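Side-chain contacts in endo-alpha-mannosidase (Bacteroides thetaiotaomicron, PDB 4ACY), which probably cleaves internal alpha-mannosidic bonds in mannose-containing glycans, as a glycoside hydrolase of family GH99: residues 151-154 with 158-161; 163-168 with 204-209. One frame throughout, in Å; residues are numbered along the deposited sequence.

Contact 1: 151-154 with 158-161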
ATOM      1  N   PHE A 151      -4.118  -0.869   8.547  1.00 14.51           N
ATOM      2  CA  PHE A 151      -3.531   0.461   8.469  1.00 14.45           C
ATOM      3  C   PHE A 151      -2.065   0.427   8.110  1.00 14.30           C
ATOM      4  O   PHE A 151      -1.332  -0.461   8.562  1.00 14.07           O
ATOM      5  CB  PHE A 151      -3.780   1.216   9.787  1.00 14.91           C
ATOM      6  CG  PHE A 151      -5.224   1.542   9.995  1.00 15.27           C
ATOM      7  CD1 PHE A 151      -6.132   0.545  10.380  1.00 15.46           C
ATOM      8  CD2 PHE A 151      -5.691   2.826   9.751  1.00 15.63           C
ATOM      9  CE1 PHE A 151      -7.505   0.835  10.515  1.00 15.50           C
ATOM     10  CE2 PHE A 151      -7.046   3.129   9.889  1.00 15.89           C
ATOM     11  CZ  PHE A 151      -7.953   2.133  10.271  1.00 15.70           C
ATOM     12  N   HIS A 152      -1.677   1.394   7.274  1.00 13.41           N
ATOM     13  CA  HIS A 152      -0.323   1.532   6.760  1.00 13.26           C
ATOM     14  C   HIS A 152       0.253   2.807   7.361  1.00 13.52           C
ATOM     15  O   HIS A 152      -0.096   3.905   6.942  1.00 13.67           O
ATOM     16  CB  HIS A 152      -0.385   1.632   5.221  1.00 12.69           C
ATOM     17  CG  HIS A 152       0.945   1.467   4.545  1.00 12.85           C
ATOM     18  ND1 HIS A 152       1.105   1.644   3.192  1.00 12.85           N
ATOM     19  CD2 HIS A 152       2.162   1.112   5.024  1.00 13.09           C
ATOM     20  CE1 HIS A 152       2.368   1.411   2.860  1.00 12.94           C
ATOM     21  NE2 HIS A 152       3.034   1.092   3.957  1.00 12.54           N
ATOM     22  N   ILE A 153       1.084   2.657   8.387  1.00 13.79           N
ATOM     23  CA  ILE A 153       1.588   3.811   9.141  1.00 14.09           C
ATOM     24  C   ILE A 153       2.720   4.498   8.392  1.00 14.18           C
ATOM     25  O   ILE A 153       3.788   3.916   8.173  1.00 14.47           O
ATOM     26  CB  ILE A 153       2.041   3.399  10.552  1.00 14.76           C
ATOM     27  CG1 ILE A 153       0.911   2.647  11.263  1.00 15.01           C
ATOM     28  CG2 ILE A 153       2.522   4.628  11.382  1.00 14.50           C
ATOM     29  CD1 ILE A 153      -0.318   3.480  11.589  1.00 16.32           C
ATOM     30  N   GLU A 154       2.471   5.748   8.011  1.00 14.35           N
ATOM     31  CA  GLU A 154       3.377   6.465   7.118  1.00 14.72           C
ATOM     32  C   GLU A 154       4.367   7.301   7.925  1.00 15.07           C
ATOM     33  O   GLU A 154       4.201   7.417   9.139  1.00 15.25           O
ATOM     34  CB  GLU A 154       2.584   7.341   6.155  1.00 14.97           C
ATOM     35  CG  GLU A 154       1.622   6.530   5.267  1.00 15.16           C
ATOM     36  CD  GLU A 154       2.299   5.881   4.081  1.00 15.69           C
ATOM     37  OE1 GLU A 154       3.536   6.029   3.915  1.00 15.84           O
ATOM     38  OE2 GLU A 154       1.572   5.213   3.291  1.00 16.14           O
ATOM     39  N   GLY A 158       7.255  13.962  13.127  1.00 23.79           N
ATOM     40  CA  GLY A 158       7.479  13.614  14.542  1.00 23.00           C
ATOM     41  C   GLY A 158       7.274  12.144  14.868  1.00 22.57           C
ATOM     42  O   GLY A 158       7.129  11.768  16.047  1.00 22.89           O
ATOM     43  N   ARG A 159       7.230  11.299  13.838  1.00 20.79           N
ATOM     44  CA  ARG A 159       7.077   9.871  14.069  1.00 20.14           C
ATOM     45  C   ARG A 159       8.212   9.309  14.918  1.00 20.40           C
ATOM     46  O   ARG A 159       9.400   9.539  14.645  1.00 20.93           O
ATOM     47  CB  ARG A 159       6.945   9.088  12.756  1.00 18.91           C
ATOM     48  CG  ARG A 159       6.561   7.630  12.989  1.00 18.69           C
ATOM     49  CD  ARG A 159       6.239   6.899  11.672  1.00 17.66           C
ATOM     50  NE  ARG A 159       7.473   6.590  10.951  1.00 17.47           N
ATOM     51  CZ  ARG A 159       7.556   5.805   9.882  1.00 16.92           C
ATOM     52  NH1 ARG A 159       6.462   5.227   9.375  1.00 15.89           N
ATOM     53  NH2 ARG A 159       8.748   5.582   9.330  1.00 17.03           N
ATOM     54  N   SER A 160       7.823   8.567  15.952  1.00 20.41           N
ATOM     55  CA  SER A 160       8.740   7.986  16.922  1.00 20.72           C
ATOM     56  C   SER A 160       8.038   6.778  17.546  1.00 20.68           C
ATOM     57  O   SER A 160       6.830   6.635  17.389  1.00 20.55           O
ATOM     58  CB  SER A 160       9.059   9.009  18.016  1.00 20.53           C
ATOM     59  OG  SER A 160       7.905   9.291  18.789  1.00 20.37           O
ATOM     60  N   PRO A 161       8.783   5.914  18.272  1.00 20.84           N
ATOM     61  CA  PRO A 161       8.070   4.845  18.976  1.00 21.21           C
ATOM     62  C   PRO A 161       6.869   5.364  19.789  1.00 21.65           C
ATOM     63  O   PRO A 161       5.798   4.752  19.752  1.00 21.10           O
ATOM     64  CB  PRO A 161       9.161   4.244  19.865  1.00 21.69           C
ATOM     65  CG  PRO A 161      10.409   4.391  19.015  1.00 21.26           C
ATOM     66  CD  PRO A 161      10.248   5.728  18.340  1.00 21.34           C
TER
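NH1 of R159 sits among three backbone carbonyl oxygens. Two of them belong to the end of strand 148-153: I153 O and E154 O each lie 3.2 Å from R159 NH1. The third is Y193 O, just past the next barrel strand, which accepts a hydrogen bond from NH1. The approach to I153 O has a poor angle, so it is a close polar contact and not a hydrogen bond. That oxygen lies at the edge of the guanidinium, near its plane. E154 O comes in obliquely and also rests 3.3 Å from R159 CD, so the carbonyl follows the end of the aliphatic chain as well. The chain starts out stretched, with CG anti to the backbone N (chi1 -171°). It then bends at chi3 (76°), which brings NH1 round to the carbonyls at the strand end. The apolar part of the contact is slight: I153 CG2 is 4.4 Å from R159 CD. The E154 side chain takes the other direction. Its OE2 is hydrogen-bonded to T123 OG1 and stands 3.6 Å above the ring plane of H152, offset toward the rim. H152 NE2 is hydrogen-bonded to Y246 OH. E154 OE1 stays 6.2 Å from R159 NH1, so the two residues meet through the E154 backbone and do not form a salt bridge. With an alanine in place of R159, Y193 O would probably lose its donor, and the carbonyls of I153 and E154 would lose the positive group beside them. In a TIM barrel the active site lies at this C-terminal end of the strands. The guanidinium gathers carbonyl oxygens at the ends of two neighbouring strands, and its charge probably offsets their partial negative charge.

Contact 2: 163-168 with 204-209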
ATOM      1  N   THR A 163       5.010   8.216  19.379  1.00 21.34           N
ATOM      2  CA  THR A 163       3.884   8.742  18.610  1.00 20.31           C
ATOM      3  C   THR A 163       3.237   7.618  17.783  1.00 19.36           C
ATOM      4  O   THR A 163       2.036   7.644  17.521  1.00 19.35           O
ATOM      5  CB  THR A 163       4.256   9.963  17.740  1.00 20.61           C
ATOM      6  OG1 THR A 163       5.269   9.595  16.806  1.00 21.04           O
ATOM      7  CG2 THR A 163       4.767  11.130  18.624  1.00 21.21           C
ATOM      8  N   VAL A 164       4.027   6.618  17.411  1.00 19.28           N
ATOM      9  CA  VAL A 164       3.442   5.419  16.778  1.00 18.78           C
ATOM     10  C   VAL A 164       2.510   4.726  17.789  1.00 18.95           C
ATOM     11  O   VAL A 164       1.387   4.366  17.446  1.00 18.62           O
ATOM     12  CB  VAL A 164       4.515   4.468  16.201  1.00 18.51           C
ATOM     13  CG1 VAL A 164       3.908   3.115  15.775  1.00 18.29           C
ATOM     14  CG2 VAL A 164       5.229   5.135  15.013  1.00 18.49           C
ATOM     15  N   ARG A 165       2.953   4.588  19.043  1.00 19.44           N
ATOM     16  CA  ARG A 165       2.083   4.029  20.084  1.00 20.03           C
ATOM     17  C   ARG A 165       0.767   4.783  20.162  1.00 19.80           C
ATOM     18  O   ARG A 165      -0.297   4.177  20.188  1.00 19.20           O
ATOM     19  CB  ARG A 165       2.761   4.010  21.464  1.00 20.39           C
ATOM     20  CG  ARG A 165       2.059   3.049  22.438  1.00 21.69           C
ATOM     21  CD  ARG A 165       2.666   3.104  23.835  1.00 23.14           C
ATOM     22  NE  ARG A 165       2.401   1.883  24.621  1.00 23.84           N
ATOM     23  CZ  ARG A 165       1.244   1.567  25.201  1.00 23.92           C
ATOM     24  NH1 ARG A 165       0.185   2.361  25.108  1.00 24.69           N
ATOM     25  NH2 ARG A 165       1.140   0.430  25.880  1.00 24.15           N
ATOM     26  N   GLU A 166       0.839   6.112  20.169  1.00 20.15           N
ATOM     27  CA  GLU A 166      -0.361   6.936  20.286  1.00 20.90           C
ATOM     28  C   GLU A 166      -1.301   6.706  19.111  1.00 20.09           C
ATOM     29  O   GLU A 166      -2.532   6.718  19.260  1.00 19.57           O
ATOM     30  CB  GLU A 166       0.006   8.418  20.380  1.00 22.14           C
ATOM     31  CG  GLU A 166       0.808   8.782  21.635  1.00 24.47           C
ATOM     32  CD  GLU A 166       1.443  10.170  21.561  1.00 26.46           C
ATOM     33  OE1 GLU A 166       1.226  10.898  20.569  1.00 28.89           O
ATOM     34  OE2 GLU A 166       2.181  10.527  22.496  1.00 28.17           O
ATOM     35  N   ASN A 167      -0.710   6.505  17.935  1.00 19.72           N
ATOM     36  CA  ASN A 167      -1.504   6.224  16.734  1.00 19.34           C
ATOM     37  C   ASN A 167      -2.150   4.852  16.717  1.00 19.17           C
ATOM     38  O   ASN A 167      -3.286   4.713  16.251  1.00 18.60           O
ATOM     39  CB  ASN A 167      -0.683   6.449  15.468  1.00 19.24           C
ATOM     40  CG  ASN A 167      -0.668   7.902  15.065  1.00 19.14           C
ATOM     41  OD1 ASN A 167      -1.553   8.363  14.351  1.00 19.09           O
ATOM     42  ND2 ASN A 167       0.318   8.646  15.563  1.00 18.98           N
ATOM     43  N   ILE A 168      -1.426   3.847  17.210  1.00 19.15           N
ATOM     44  CA  ILE A 168      -1.997   2.518  17.397  1.00 19.44           C
ATOM     45  C   ILE A 168      -3.175   2.624  18.359  1.00 19.96           C
ATOM     46  O   ILE A 168      -4.239   2.071  18.103  1.00 19.52           O
ATOM     47  CB  ILE A 168      -0.950   1.486  17.905  1.00 19.15           C
ATOM     48  CG1 ILE A 168       0.155   1.290  16.861  1.00 19.02           C
ATOM     49  CG2 ILE A 168      -1.620   0.139  18.246  1.00 18.90           C
ATOM     50  CD1 ILE A 168       1.415   0.623  17.414  1.00 19.44           C
ATOM     51  N   ALA A 204      12.231  -1.526  19.809  1.00 21.57           N
ATOM     52  CA  ALA A 204      12.161  -2.548  20.865  1.00 21.76           C
ATOM     53  C   ALA A 204      11.457  -2.045  22.125  1.00 22.34           C
ATOM     54  O   ALA A 204      10.809  -2.822  22.829  1.00 21.99           O
ATOM     55  CB  ALA A 204      13.550  -3.091  21.185  1.00 21.94           C
ATOM     56  N   LYS A 205      11.560  -0.744  22.396  1.00 22.84           N
ATOM     57  CA  LYS A 205      10.854  -0.138  23.530  1.00 23.00           C
ATOM     58  C   LYS A 205       9.340  -0.294  23.405  1.00 22.77           C
ATOM     59  O   LYS A 205       8.619  -0.346  24.402  1.00 23.52           O
ATOM     60  CB  LYS A 205      11.209   1.342  23.651  1.00 23.85           C
ATOM     61  CG  LYS A 205      12.666   1.573  24.021  1.00 25.08           C
ATOM     62  CD  LYS A 205      13.018   3.038  23.955  1.00 26.04           C
ATOM     63  CE  LYS A 205      14.398   3.274  24.539  1.00 27.09           C
ATOM     64  NZ  LYS A 205      14.771   4.704  24.334  1.00 28.08           N
ATOM     65  N   LEU A 206       8.876  -0.338  22.162  1.00 21.34           N
ATOM     66  CA  LEU A 206       7.463  -0.454  21.840  1.00 20.82           C
ATOM     67  C   LEU A 206       7.033  -1.911  21.609  1.00 20.10           C
ATOM     68  O   LEU A 206       5.913  -2.287  21.972  1.00 20.12           O
ATOM     69  CB  LEU A 206       7.159   0.392  20.584  1.00 20.77           C
ATOM     70  CG  LEU A 206       5.714   0.423  20.102  1.00 20.88           C
ATOM     71  CD1 LEU A 206       4.857   1.065  21.174  1.00 21.68           C
ATOM     72  CD2 LEU A 206       5.593   1.190  18.775  1.00 20.98           C
ATOM     73  N   PHE A 207       7.920  -2.725  21.030  1.00 20.03           N
ATOM     74  CA  PHE A 207       7.537  -4.058  20.546  1.00 20.26           C
ATOM     75  C   PHE A 207       8.122  -5.254  21.317  1.00 20.86           C
ATOM     76  O   PHE A 207       7.674  -6.380  21.125  1.00 19.98           O
ATOM     77  CB  PHE A 207       7.861  -4.213  19.049  1.00 20.13           C
ATOM     78  CG  PHE A 207       7.098  -3.280  18.145  1.00 20.20           C
ATOM     79  CD1 PHE A 207       5.748  -3.005  18.361  1.00 20.21           C
ATOM     80  CD2 PHE A 207       7.735  -2.700  17.043  1.00 20.07           C
ATOM     81  CE1 PHE A 207       5.043  -2.153  17.505  1.00 20.38           C
ATOM     82  CE2 PHE A 207       7.031  -1.848  16.183  1.00 19.96           C
ATOM     83  CZ  PHE A 207       5.692  -1.570  16.422  1.00 20.03           C
ATOM     84  N   ALA A 208       9.143  -5.031  22.145  1.00 21.74           N
ATOM     85  CA  ALA A 208       9.632  -6.099  23.036  1.00 23.29           C
ATOM     86  C   ALA A 208       8.656  -6.281  24.192  1.00 23.81           C
ATOM     87  O   ALA A 208       8.052  -5.316  24.664  1.00 23.77           O
ATOM     88  CB  ALA A 208      11.032  -5.783  23.561  1.00 23.46           C
ATOM     89  N   ALA A 209       8.490  -7.519  24.646  1.00 25.74           N
ATOM     90  CA  ALA A 209       7.595  -7.811  25.775  1.00 27.17           C
ATOM     91  C   ALA A 209       7.917  -6.915  26.979  1.00 28.30           C
ATOM     92  O   ALA A 209       7.017  -6.336  27.584  1.00 29.91           O
ATOM     93  CB  ALA A 209       7.683  -9.289  26.156  1.00 27.94           C
TER
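Two neighbouring outer helices of the TIM barrel, 161-175 and 200-207, pack together here, each following its own barrel strand. L206 carries the contact from the shorter helix. Its side chain leaves with CG anti to the backbone N (chi1 -179°), which sends both methyls toward the other helix. CD1 rests against the aliphatic part of R165, whose chain it meets at a slant, 3.6 Å from R165 CB. It stays close to R165 CG as well, at 3.7 Å from that atom. CD2 is the branch that meets the buried side: L206 CD2 is 3.9 Å from V164 CG1, and the two side chains cross at about a right angle. I168, one helical turn on, adds a looser touch, with its CD1 4.4 Å from L206 CD2. R165 meets L206 mainly through its carbon chain. Its polar end passes on to the segment after helix 200-207, where NE bonds I213 O and NH2 bonds S214 O. Behind L206, the ring of F207 receives L206 CG 3.7 Å above one face, toward the rim. The same ring stacks on F224. On helix 161-175, N167 gives T163 O two hydrogen bonds, one from its side-chain amide and one from its backbone N. Its ND2 bonds T163 O at 2.8 Å (N-H...O angle 166°), and its backbone N reaches that oxygen from the opposite face of the carbonyl plane.

Overall arrangement
From the N terminus, contact 1 comes first. It closes the short loop between strand 148-153 and helix 161-175. Contact 2 opens after it, starting on that helix and spanning strand 189-192 to reach helix 200-207. The two are in series, neither nested nor crossed, and their centres are about 10 Å apart. They also touch: R159 CG packs 3.5 Å from V164 CG2, and P161 O lies 3.7 Å from L206 CD2. G158 O and T163 OG1 probably share a hydrogen bond at the start of the helix. Together the two contacts join the end of the third barrel strand, its helix and the helix after the fourth strand.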